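Local coordinates for protein kinectin 1 (Kinesin receptor) (Legionella pneumophila, PDB 4MU6) that is of unknown molecular function but is a Legionella effector, built here as its long, all-helical N-terminal coiled-coil domain, at residues E282-A285 and L286-V289. Residues are numbered along the deposited sequence; the frame is centred on the assembly and turned at random.
Sequences EVDA and LKSV
The carbonyl oxygen of V283 takes two backbone N-H groups: K287 N at 3.0 Å, the i+4 bond of an alpha-helix with an N-H...O angle of 161°, and more weakly L286 N. These are about two turns of helix 280-294, the last modelled helix of this N-terminal piece of LegC3, at one end of the elongated molecule. L286 N also reaches E282 O at 3.0 Å, and S288 N repeats the i+4 step onto D284 O. The next rung is slacker, with V289 N a weak 3.4 Å from A285 O.

K287 runs back along the helix beside V283, both side chains pointing the same way, with V283 CG1 4.0 Å from K287 CD. K287 CG stands anti to the K287 carbonyl carbon (chi1 -77°), which sends the chain back over the V283 carbonyl. Bends at chi3 and chi4 then lead to NZ, which hydrogen-bonds N272 and Q268 of helix 227-273. D284 OD1 lies 5.9 Å from K287 NZ, too far for a salt bridge. L286, the one buried residue among the eight, packs against L271 of helix 227-273, F29 of helix 29-38 and L278 in the loop before helix 280-294. V289 touches I36 and L37, while V289 CG2 rests 3.5 Å from A285 O.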
ATOM      1  N   GLU A 282     -63.072   0.000  -4.364  1.00 32.62           N
ATOM      2  CA  GLU A 282     -61.774  -0.462  -3.898  1.00 36.68           C
ATOM      3  C   GLU A 282     -60.970   0.689  -3.304  1.00 35.12           C
ATOM      4  O   GLU A 282     -60.418   0.579  -2.199  1.00 32.98           O
ATOM      5  CB  GLU A 282     -61.015  -1.136  -5.048  1.00 32.04           C
ATOM      6  CG  GLU A 282     -61.583  -2.501  -5.402  1.00 36.28           C
ATOM      7  CD  GLU A 282     -60.822  -3.210  -6.514  1.00 37.66           C
ATOM      8  OE1 GLU A 282     -60.374  -2.536  -7.466  1.00 37.88           O
ATOM      9  OE2 GLU A 282     -60.674  -4.449  -6.431  1.00 45.39           O
ATOM     10  N   VAL A 283     -60.918   1.793  -4.045  1.00 24.48           N
ATOM     11  CA  VAL A 283     -60.257   3.013  -3.595  1.00 35.13           C
ATOM     12  C   VAL A 283     -60.778   3.461  -2.229  1.00 35.45           C
ATOM     13  O   VAL A 283     -60.003   3.721  -1.307  1.00 39.54           O
ATOM     14  CB  VAL A 283     -60.475   4.161  -4.614  1.00 33.82           C
ATOM     15  CG1 VAL A 283     -59.751   5.395  -4.175  1.00 35.39           C
ATOM     16  CG2 VAL A 283     -59.976   3.743  -5.978  1.00 42.34           C
ATOM     17  N   ASP A 284     -62.098   3.533  -2.099  1.00 38.26           N
ATOM     18  CA  ASP A 284     -62.692   4.008  -0.862  1.00 37.67           C
ATOM     19  C   ASP A 284     -62.381   3.054   0.285  1.00 39.38           C
ATOM     20  O   ASP A 284     -62.157   3.494   1.415  1.00 28.99           O
ATOM     21  CB  ASP A 284     -64.197   4.201  -1.012  1.00 33.15           C
ATOM     22  CG  ASP A 284     -64.544   5.466  -1.781  1.00 45.89           C
ATOM     23  OD1 ASP A 284     -63.636   6.309  -1.989  1.00 47.02           O
ATOM     24  OD2 ASP A 284     -65.722   5.615  -2.169  1.00 50.27           O
ATOM     25  N   ALA A 285     -62.367   1.755  -0.017  1.00 32.04           N
ATOM     26  CA  ALA A 285     -62.059   0.740   0.983  1.00 36.65           C
ATOM     27  C   ALA A 285     -60.604   0.851   1.455  1.00 31.90           C
ATOM     28  O   ALA A 285     -60.298   0.547   2.604  1.00 31.93           O
ATOM     29  CB  ALA A 285     -62.332  -0.647   0.445  1.00 38.69           C
ATOM     30  N   LEU A 286     -59.714   1.297   0.579  1.00 25.88           N
ATOM     31  CA  LEU A 286     -58.312   1.431   0.968  1.00 34.02           C
ATOM     32  C   LEU A 286     -58.133   2.683   1.831  1.00 39.69           C
ATOM     33  O   LEU A 286     -57.354   2.692   2.795  1.00 32.87           O
ATOM     34  CB  LEU A 286     -57.397   1.482  -0.247  1.00 34.68           C
ATOM     35  CG  LEU A 286     -57.141   0.185  -1.016  1.00 37.07           C
ATOM     36  CD1 LEU A 286     -56.442   0.534  -2.310  1.00 31.26           C
ATOM     37  CD2 LEU A 286     -56.307  -0.818  -0.193  1.00 33.72           C
ATOM     38  N   LYS A 287     -58.866   3.729   1.466  1.00 32.82           N
ATOM     39  CA  LYS A 287     -58.879   4.975   2.214  1.00 34.20           C
ATOM     40  C   LYS A 287     -59.397   4.745   3.630  1.00 31.47           C
ATOM     41  O   LYS A 287     -58.902   5.337   4.589  1.00 32.00           O
ATOM     42  CB  LYS A 287     -59.725   6.013   1.485  1.00 31.55           C
ATOM     43  CG  LYS A 287     -59.013   6.643   0.280  1.00 36.95           C
ATOM     44  CD  LYS A 287     -60.031   7.308  -0.667  1.00 43.32           C
ATOM     45  CE  LYS A 287     -59.541   8.656  -1.202  1.00 45.46           C
ATOM     46  NZ  LYS A 287     -58.178   8.607  -1.795  1.00 55.52           N
ATOM     47  N   SER A 288     -60.379   3.866   3.760  1.00 31.06           N
ATOM     48  CA  SER A 288     -60.857   3.468   5.077  1.00 35.83           C
ATOM     49  C   SER A 288     -59.728   2.865   5.933  1.00 34.66           C
ATOM     50  O   SER A 288     -59.584   3.209   7.098  1.00 29.10           O
ATOM     51  CB  SER A 288     -62.026   2.495   4.949  1.00 34.74           C
ATOM     52  OG  SER A 288     -62.374   1.949   6.209  1.00 41.67           O
ATOM     53  N   VAL A 289     -58.923   1.980   5.354  1.00 35.26           N
ATOM     54  CA  VAL A 289     -57.825   1.378   6.100  1.00 34.15           C
ATOM     55  C   VAL A 289     -56.752   2.424   6.415  1.00 38.37           C
ATOM     56  O   VAL A 289     -56.201   2.467   7.527  1.00 30.83           O
ATOM     57  CB  VAL A 289     -57.185   0.170   5.361  1.00 30.35           C
ATOM     58  CG1 VAL A 289     -56.119  -0.453   6.241  1.00 29.42           C
ATOM     59  CG2 VAL A 289     -58.228  -0.855   5.046  1.00 29.07           C
TER